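Local coordinates for protein ATP12 ATPase (Paracoccus denitrificans, PDB 2R31) that probably acts as an ATP12-type chaperone in the assembly of the F1 part of ATP synthase, at residues A9-W13 against A14-I18; H19-G23 against G24-L28; E47-A50 against L51-E55; D107-E110 against A111-R114. All coordinates share one frame; numbering follows the deposited sequence. Where two conformers were deposited one is given.

Contact 1. Residues A9-W13 against A14-I18; sequences ARRFW and ASVGI
NH2 of R11 donates to the backbone O of A14 at 2.9 Å (N-H...O 142°) and also to OE1 of Q58, on the helix 47-58. The bond to A14 belongs to the loop that leads from the helix 5-8 into strand 16-18, the start of an edge strand of a three-stranded antiparallel sheet, and its donor stands above the carbonyl plane of A14. Next to it, NE of R11 reaches O of W13 at 2.9 Å, here with the acceptor almost in the guanidinium plane. NH1 turns to V60 O, so one guanidinium ties two successive carbonyls of the loop to residues at and beyond the end of the helix 47-58. The R11 chain starts with CG anti to the backbone N (chi1 -177°) and stays extended to NE, which lays CG 3.5 Å above the middle of the W13 indole. A methionine in place of R11 has no N-H donors, and the carbonyls of W13 and A14 would probably lose their shared donor group, leaving this part of the loop less tied to the end of the helix 47-58. The indole also presents CE3 to the face of F12, 3.7 Å above the centre of that ring. At its pyrrole side NE1 donates to W57 O, a bond that holds the buried ring against the same helix. V16, the first residue of the strand, meets this side obliquely with one methyl branch: its CG2 lies 3.6 Å from NE1 of W13.

Contact 2. Residues H19-G23 against G24-L28; sequences HKEEG and GWAVL
H19-E21 and G24-L28 run antiparallel as the two arms of a beta hairpin, joined by a type I turn from E21 to G24, with H19 and A26 forming a hydrogen-bonded pair in which N of A26 reaches O of H19 at 2.8 Å. N of G24 meets O of E21 at 3.0 Å. At G24 a beta carbon would run into the carbonyl O of G23, so the bare backbone fits this bend. K20 and W25, a non-hydrogen-bonded pair, meet on one face of the sheet. K20 was modelled in two conformers; in the one described, CB sits 3.7 Å from the centroid of the six-membered ring of W25, only 3° off its normal, a CH-pi contact. The lysine chain bends at chi2 (68°) to bring CD over the pyrrole part of the same face, 3.7 Å from NE1 of W25, and then turns NZ to O of E21 at 2.9 Å. On the other face of the sheet CB of H19 touches CD1 of L28. In this conformer NZ of K20 joins N of G24 on O of E21, from opposite sides of its carbonyl plane: the lysine gives methylenes to the indole while its ammonium end hydrogen-bonds a carbonyl of the turn.

Contact 3. Residues E47-A50 against L51-E55; sequences EALA and LAIAE
From CB to its tip, I53 runs back along the helix 47-58 over L49, one turn earlier. CB lies 3.5 Å from the backbone O of L49, and CG1 is just as near to that oxygen, which accepts the backbone N of I53 nearly along the C=O axis. With chi1 at -72°, CG1 lies anti to the carbonyl carbon, and the chain continues extended, so that CD1 ends on the leucine side chain, 3.9 Å from CG of L49 and equally near its CD1. The second branch, CG2, goes elsewhere, to CG2 of V27 on the strand 24-29. Replacing I53 by an alanine removes CG1, CD1 and CG2, and L49 and V27 would probably lose a shared neighbour, leaving a gap between the helix and the sheet. L71 and A75 of the helix 70-82 also touch I53, so this side faces a helix as well as the sheet. One turn of the same spiral brings L51 over E47: CG of L51 is 3.4 Å from O of E47, and its CD1 touches the extended glutamate chain at CG, 3.9 Å away. Between these two pairs A50 sets its CB against W25, and A54 rests on I18. The backbone is held by regular i to i+4 bonds, such as N of A54 to O of A50 at 2.8 Å. The chemistry is that of an amphipathic helix: A50, I53 and A54 turn to the sheet, A52 and I53 to the helix 70-82, while the exposed E47 carboxylate lies at the surface, its OE2 also touching CD1 of L51.

Contact 4. Residues D107-E110 against A111-R114; sequences DAPE and ALVR
E110 and R114, one helical turn apart, lie side by side and point the same way, but the carboxylate and guanidinium planes are 87° apart, and the two charged groups are bridged by water more than joined directly. OE2 of E110 is 4.0 Å from NH2 of R114, a long salt bridge. One water donates to OE2 of E110 at 2.6 Å and accepts from NH1 of R114; a second donates to the same OE2 and accepts from NH2 of R114 at 3.0 Å. Both waters lie in the guanidinium plane, at its edge. R114 comes alongside by its extended chain, with CG anti to the carbonyl carbon (chi1 -65°), and CG itself passes 3.5 Å from O of E110. E110 opens the helix 110-130, with P109, which follows a cis peptide bond, at its N-cap position. O of P109 takes a straight bond from N of V113 at 3.1 Å and a weak one from N of L112, while O of E110 accepts from N of R114. On this first turn P109 and L112 cross obliquely, the proline ring resting on the leucine through CD of P109 and CB of L112, 4.0 Å apart, and both touch F205 of the helix 201-210. V113 turns its CG2 to the carbonyl oxygen of P109 at 3.5 Å, and the same methyl touches C of D107, on the chain that leads into the proline. A Tris molecule, probably from the crystallisation liquor, lies close to the V113 side chain.

Contacts 1, 2 and 3 belong to one end of the molecule, and contact 4 lies on the opposite side of the chain's centre, its centre about 46 Å from that of contact 3. Contacts 1 and 2 share strand 16-21, and the helix of contact 3 covers one face of that sheet: I18 and W25 pack on E47-E55, and V27 meets I53. Contacts 2 and 3 are partly buried, contacts 1 and 4 lie at the surface. The chemistry differs too: contact 1 uses an arginine to tie down loop carbonyls, contact 2 the regular pairing of a hairpin, contact 3 aliphatic packing, and contact 4 water-bridged charges on a helix start.

Contact 1. Residues A9-W13 against A14-I18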
# COMPACT_ATOMS: atom_id res chain seq x y z
N ALA A 9 -2.53 -25.83 12.01
CA ALA A 9 -3.10 -24.51 11.80
C ALA A 9 -4.36 -24.34 12.61
O ALA A 9 -5.06 -23.29 12.36
CB ALA A 9 -3.29 -24.37 10.32
N ARG A 10 -4.71 -25.20 13.55
CA ARG A 10 -5.94 -25.01 14.31
C ARG A 10 -5.79 -23.89 15.32
O ARG A 10 -4.71 -23.44 15.68
CB ARG A 10 -6.32 -26.28 15.05
CG ARG A 10 -5.46 -26.55 16.31
CD ARG A 10 -5.68 -28.00 16.79
NE ARG A 10 -5.10 -28.18 18.11
CZ ARG A 10 -3.78 -28.38 18.26
NH1 ARG A 10 -3.30 -28.50 19.51
NH2 ARG A 10 -2.91 -28.42 17.24
N ARG A 11 -6.92 -23.51 15.89
CA ARG A 11 -6.93 -22.60 17.02
C ARG A 11 -6.65 -23.43 18.27
O ARG A 11 -7.52 -24.02 18.96
CB ARG A 11 -8.20 -21.86 17.22
CG ARG A 11 -8.17 -20.88 18.33
CD ARG A 11 -9.44 -20.28 18.74
NE ARG A 11 -9.29 -19.33 19.83
CZ ARG A 11 -9.75 -18.16 19.83
NH1 ARG A 11 -10.35 -17.79 18.68
NH2 ARG A 11 -9.55 -17.37 20.89
N PHE A 12 -5.38 -23.46 18.62
CA PHE A 12 -4.94 -24.22 19.79
C PHE A 12 -4.89 -23.37 21.03
O PHE A 12 -4.43 -23.86 22.07
CB PHE A 12 -3.58 -24.92 19.52
CG PHE A 12 -2.49 -23.93 19.26
CD1 PHE A 12 -1.76 -23.32 20.26
CD2 PHE A 12 -2.15 -23.58 17.96
CE1 PHE A 12 -0.75 -22.44 19.95
CE2 PHE A 12 -1.15 -22.68 17.67
CZ PHE A 12 -0.43 -22.05 18.68
N TRP A 13 -5.27 -22.07 20.96
CA TRP A 13 -5.25 -21.16 22.09
C TRP A 13 -6.67 -20.81 22.47
O TRP A 13 -7.56 -20.72 21.65
CB TRP A 13 -4.45 -19.86 21.73
CG TRP A 13 -5.05 -19.13 20.57
CD1 TRP A 13 -5.96 -18.09 20.61
CD2 TRP A 13 -4.84 -19.39 19.19
NE1 TRP A 13 -6.29 -17.68 19.35
CE2 TRP A 13 -5.65 -18.45 18.45
CE3 TRP A 13 -4.04 -20.27 18.45
CZ2 TRP A 13 -5.68 -18.44 17.09
CZ3 TRP A 13 -4.11 -20.23 17.07
CH2 TRP A 13 -4.91 -19.33 16.42
N ALA A 14 -6.83 -20.49 23.75
CA ALA A 14 -8.10 -20.05 24.27
C ALA A 14 -8.23 -18.53 24.23
O ALA A 14 -9.19 -17.99 23.67
CB ALA A 14 -8.38 -20.63 25.67
N SER A 15 -7.24 -17.85 24.80
CA SER A 15 -7.29 -16.44 25.06
C SER A 15 -6.33 -15.64 24.16
O SER A 15 -5.31 -16.16 23.71
CB SER A 15 -6.92 -16.11 26.52
OG SER A 15 -5.54 -16.27 26.77
N VAL A 16 -6.67 -14.38 23.93
CA VAL A 16 -5.87 -13.44 23.15
C VAL A 16 -5.82 -12.13 23.96
O VAL A 16 -6.86 -11.67 24.47
CB VAL A 16 -6.43 -13.16 21.76
CG1 VAL A 16 -5.53 -12.26 20.99
CG2 VAL A 16 -6.63 -14.48 21.01
N GLY A 17 -4.67 -11.50 24.01
CA GLY A 17 -4.55 -10.17 24.63
C GLY A 17 -3.32 -9.45 24.03
O GLY A 17 -2.74 -9.95 23.06
N ILE A 18 -2.98 -8.31 24.62
CA ILE A 18 -1.84 -7.55 24.17
C ILE A 18 -1.01 -7.09 25.38
O ILE A 18 -1.53 -7.03 26.50
CB ILE A 18 -2.22 -6.35 23.28
CG1 ILE A 18 -2.99 -5.25 24.01
CG2 ILE A 18 -3.00 -6.86 22.05
CD1 ILE A 18 -3.12 -3.96 23.23

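Contact 2. Residues H19-G23 against G24-L28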
# COMPACT_ATOMS: atom_id res chain seq x y z
N HIS A 19 0.23 -6.71 25.17
CA HIS A 19 1.10 -6.22 26.22
C HIS A 19 2.25 -5.44 25.62
O HIS A 19 2.85 -5.89 24.63
CB HIS A 19 1.67 -7.43 27.01
CG HIS A 19 2.60 -7.03 28.10
ND1 HIS A 19 2.22 -6.30 29.21
CD2 HIS A 19 3.95 -7.23 28.21
CE1 HIS A 19 3.31 -6.08 29.95
NE2 HIS A 19 4.38 -6.64 29.38
N LYS A 20 2.61 -4.29 26.21
CA LYS A 20 3.69 -3.48 25.68
C LYS A 20 5.06 -3.93 26.22
O LYS A 20 5.30 -3.90 27.44
CB LYS A 20 3.47 -1.99 25.98
CG LYS A 20 4.58 -1.06 25.53
CD LYS A 20 4.74 -0.94 24.04
CE LYS A 20 5.63 0.19 23.64
NZ LYS A 20 7.03 0.15 24.14
N GLU A 21 5.96 -4.31 25.34
CA GLU A 21 7.35 -4.67 25.62
C GLU A 21 8.22 -3.52 25.19
O GLU A 21 7.81 -2.57 24.49
CB GLU A 21 7.71 -5.96 24.87
CG GLU A 21 6.92 -7.20 25.29
CD GLU A 21 7.45 -7.86 26.54
OE1 GLU A 21 8.58 -7.58 27.02
OE2 GLU A 21 6.76 -8.69 27.15
N GLU A 22 9.52 -3.57 25.52
CA GLU A 22 10.45 -2.49 25.15
C GLU A 22 10.48 -2.28 23.67
O GLU A 22 10.56 -1.14 23.18
CB GLU A 22 11.83 -2.84 25.74
CG GLU A 22 12.90 -1.81 25.39
CD GLU A 22 14.12 -1.84 26.30
OE1 GLU A 22 14.00 -2.13 27.54
OE2 GLU A 22 15.24 -1.51 25.76
N GLY A 23 10.42 -3.36 22.86
CA GLY A 23 10.46 -3.23 21.42
C GLY A 23 9.19 -2.91 20.73
O GLY A 23 9.14 -2.73 19.49
N GLY A 24 8.10 -2.82 21.47
CA GLY A 24 6.78 -2.55 20.91
C GLY A 24 5.74 -3.43 21.55
O GLY A 24 5.98 -4.21 22.48
N TRP A 25 4.50 -3.31 21.06
CA TRP A 25 3.40 -4.12 21.55
C TRP A 25 3.51 -5.55 21.03
O TRP A 25 3.79 -5.77 19.85
CB TRP A 25 2.04 -3.55 21.14
CG TRP A 25 1.69 -2.27 21.82
CD1 TRP A 25 2.05 -0.99 21.45
CD2 TRP A 25 0.93 -2.14 23.02
NE1 TRP A 25 1.53 -0.09 22.34
CE2 TRP A 25 0.86 -0.78 23.32
CE3 TRP A 25 0.34 -3.05 23.88
CZ2 TRP A 25 0.18 -0.28 24.45
CZ3 TRP A 25 -0.34 -2.58 24.98
CH2 TRP A 25 -0.41 -1.20 25.26
N ALA A 26 3.23 -6.48 21.92
CA ALA A 26 3.11 -7.90 21.60
C ALA A 26 1.63 -8.29 21.63
O ALA A 26 0.81 -7.72 22.36
CB ALA A 26 3.86 -8.74 22.61
N VAL A 27 1.32 -9.31 20.82
CA VAL A 27 0.01 -9.95 20.82
C VAL A 27 0.18 -11.32 21.45
O VAL A 27 1.05 -12.08 20.99
CB VAL A 27 -0.55 -10.06 19.39
CG1 VAL A 27 -1.88 -10.86 19.37
CG2 VAL A 27 -0.78 -8.66 18.82
N LEU A 28 -0.59 -11.61 22.48
CA LEU A 28 -0.44 -12.80 23.30
C LEU A 28 -1.53 -13.81 23.00
O LEU A 28 -2.71 -13.51 23.08
CB LEU A 28 -0.54 -12.42 24.79
CG LEU A 28 0.35 -11.28 25.30
CD1 LEU A 28 0.07 -10.99 26.78
CD2 LEU A 28 1.76 -11.70 25.04

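Contact 3. Residues E47-A50 against L51-E55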
# COMPACT_ATOMS: atom_id res chain seq x y z
N GLU A 47 -0.66 0.68 19.97
CA GLU A 47 -1.72 -0.06 20.64
C GLU A 47 -2.83 -0.36 19.64
O GLU A 47 -3.40 -1.46 19.64
CB GLU A 47 -2.27 0.72 21.83
CG GLU A 47 -3.26 -0.12 22.64
CD GLU A 47 -4.17 0.67 23.57
OE1 GLU A 47 -4.25 1.92 23.39
OE2 GLU A 47 -4.82 0.09 24.43
N ALA A 48 -3.18 0.59 18.77
CA ALA A 48 -4.31 0.40 17.85
C ALA A 48 -4.03 -0.77 16.93
O ALA A 48 -4.93 -1.58 16.68
CB ALA A 48 -4.55 1.65 17.04
N LEU A 49 -2.81 -0.89 16.39
CA LEU A 49 -2.51 -2.02 15.55
C LEU A 49 -2.51 -3.32 16.36
O LEU A 49 -3.02 -4.35 15.89
CB LEU A 49 -1.18 -1.87 14.81
CG LEU A 49 -0.83 -3.02 13.90
CD1 LEU A 49 -1.84 -3.21 12.78
CD2 LEU A 49 0.56 -2.89 13.30
N ALA A 50 -1.95 -3.30 17.56
CA ALA A 50 -1.97 -4.51 18.40
C ALA A 50 -3.37 -4.97 18.68
O ALA A 50 -3.66 -6.17 18.60
CB ALA A 50 -1.19 -4.26 19.69
N LEU A 51 -4.29 -4.07 19.04
CA LEU A 51 -5.68 -4.44 19.30
C LEU A 51 -6.31 -5.04 18.06
O LEU A 51 -7.06 -6.03 18.15
CB LEU A 51 -6.48 -3.25 19.79
CG LEU A 51 -6.17 -2.74 21.19
CD1 LEU A 51 -6.79 -1.36 21.39
CD2 LEU A 51 -6.61 -3.75 22.26
N ALA A 52 -6.06 -4.47 16.90
CA ALA A 52 -6.67 -4.94 15.66
C ALA A 52 -6.11 -6.30 15.24
O ALA A 52 -6.85 -7.16 14.72
CB ALA A 52 -6.50 -3.89 14.58
N ILE A 53 -4.82 -6.55 15.44
CA ILE A 53 -4.23 -7.85 15.19
C ILE A 53 -4.77 -8.85 16.21
O ILE A 53 -5.12 -10.00 15.84
CB ILE A 53 -2.70 -7.79 15.12
CG1 ILE A 53 -2.30 -7.11 13.82
CG2 ILE A 53 -2.08 -9.19 15.22
CD1 ILE A 53 -0.83 -6.87 13.63
N ALA A 54 -4.88 -8.49 17.49
CA ALA A 54 -5.49 -9.37 18.47
C ALA A 54 -6.89 -9.78 18.02
O ALA A 54 -7.26 -10.94 18.17
CB ALA A 54 -5.49 -8.71 19.83
N GLU A 55 -7.68 -8.84 17.47
CA GLU A 55 -9.00 -9.20 16.97
C GLU A 55 -8.93 -10.26 15.89
O GLU A 55 -9.80 -11.15 15.79
CB GLU A 55 -9.76 -7.96 16.48
CG GLU A 55 -10.21 -6.95 17.51
CD GLU A 55 -10.69 -5.63 16.97
OE1 GLU A 55 -10.42 -5.28 15.79
OE2 GLU A 55 -11.34 -4.85 17.71

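Contact 4. Residues D107-E110 against A111-R114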
# COMPACT_ATOMS: atom_id res chain seq x y z
N ASP A 107 -1.28 9.72 -26.05
CA ASP A 107 -1.31 10.80 -27.03
C ASP A 107 -2.58 10.74 -27.90
O ASP A 107 -2.68 11.61 -28.75
CB ASP A 107 0.01 10.83 -27.78
CG ASP A 107 0.22 9.65 -28.69
OD1 ASP A 107 -0.66 8.80 -28.80
OD2 ASP A 107 1.32 9.62 -29.23
N ALA A 108 -3.46 9.79 -27.69
CA ALA A 108 -4.68 9.63 -28.42
C ALA A 108 -5.51 8.54 -27.79
O ALA A 108 -4.98 7.67 -27.09
CB ALA A 108 -4.39 9.17 -29.85
N PRO A 109 -6.80 8.52 -28.05
CA PRO A 109 -7.58 9.59 -28.70
C PRO A 109 -7.70 10.82 -27.80
O PRO A 109 -7.38 10.82 -26.59
CB PRO A 109 -8.93 8.94 -28.97
CG PRO A 109 -8.98 7.79 -28.07
CD PRO A 109 -7.64 7.38 -27.63
N GLU A 110 -8.19 11.92 -28.37
CA GLU A 110 -8.29 13.20 -27.68
C GLU A 110 -9.10 13.07 -26.41
O GLU A 110 -8.75 13.64 -25.38
CB GLU A 110 -8.85 14.27 -28.60
CG GLU A 110 -7.86 14.64 -29.72
CD GLU A 110 -8.19 15.76 -30.63
OE1 GLU A 110 -7.40 16.06 -31.55
OE2 GLU A 110 -9.25 16.36 -30.39
N ALA A 111 -10.21 12.31 -26.46
CA ALA A 111 -11.06 12.20 -25.32
C ALA A 111 -10.31 11.54 -24.13
O ALA A 111 -10.56 11.83 -22.96
CB ALA A 111 -12.31 11.37 -25.66
N LEU A 112 -9.42 10.59 -24.40
CA LEU A 112 -8.64 9.97 -23.35
C LEU A 112 -7.61 10.93 -22.76
O LEU A 112 -7.40 10.99 -21.54
CB LEU A 112 -7.97 8.68 -23.86
CG LEU A 112 -7.07 8.00 -22.83
CD1 LEU A 112 -7.80 7.62 -21.53
CD2 LEU A 112 -6.50 6.74 -23.50
N VAL A 113 -6.95 11.71 -23.64
CA VAL A 113 -6.04 12.77 -23.16
C VAL A 113 -6.72 13.68 -22.17
O VAL A 113 -6.19 13.98 -21.08
CB VAL A 113 -5.47 13.54 -24.36
CG1 VAL A 113 -4.65 14.73 -23.88
CG2 VAL A 113 -4.67 12.62 -25.25
N ARG A 114 -7.95 14.09 -22.49
CA ARG A 114 -8.71 14.97 -21.61
C ARG A 114 -9.13 14.27 -20.32
O ARG A 114 -9.10 14.87 -19.23
CB ARG A 114 -9.92 15.60 -22.32
CG ARG A 114 -9.44 16.51 -23.44
CD ARG A 114 -10.58 17.39 -23.95
NE ARG A 114 -10.15 18.21 -25.08
CZ ARG A 114 -10.36 17.91 -26.33
NH1 ARG A 114 -11.06 16.84 -26.65
NH2 ARG A 114 -9.88 18.72 -27.26
O HOH W 1 -11.64 16.11 -29.42
O HOH W 2 -9.96 19.10 -30.19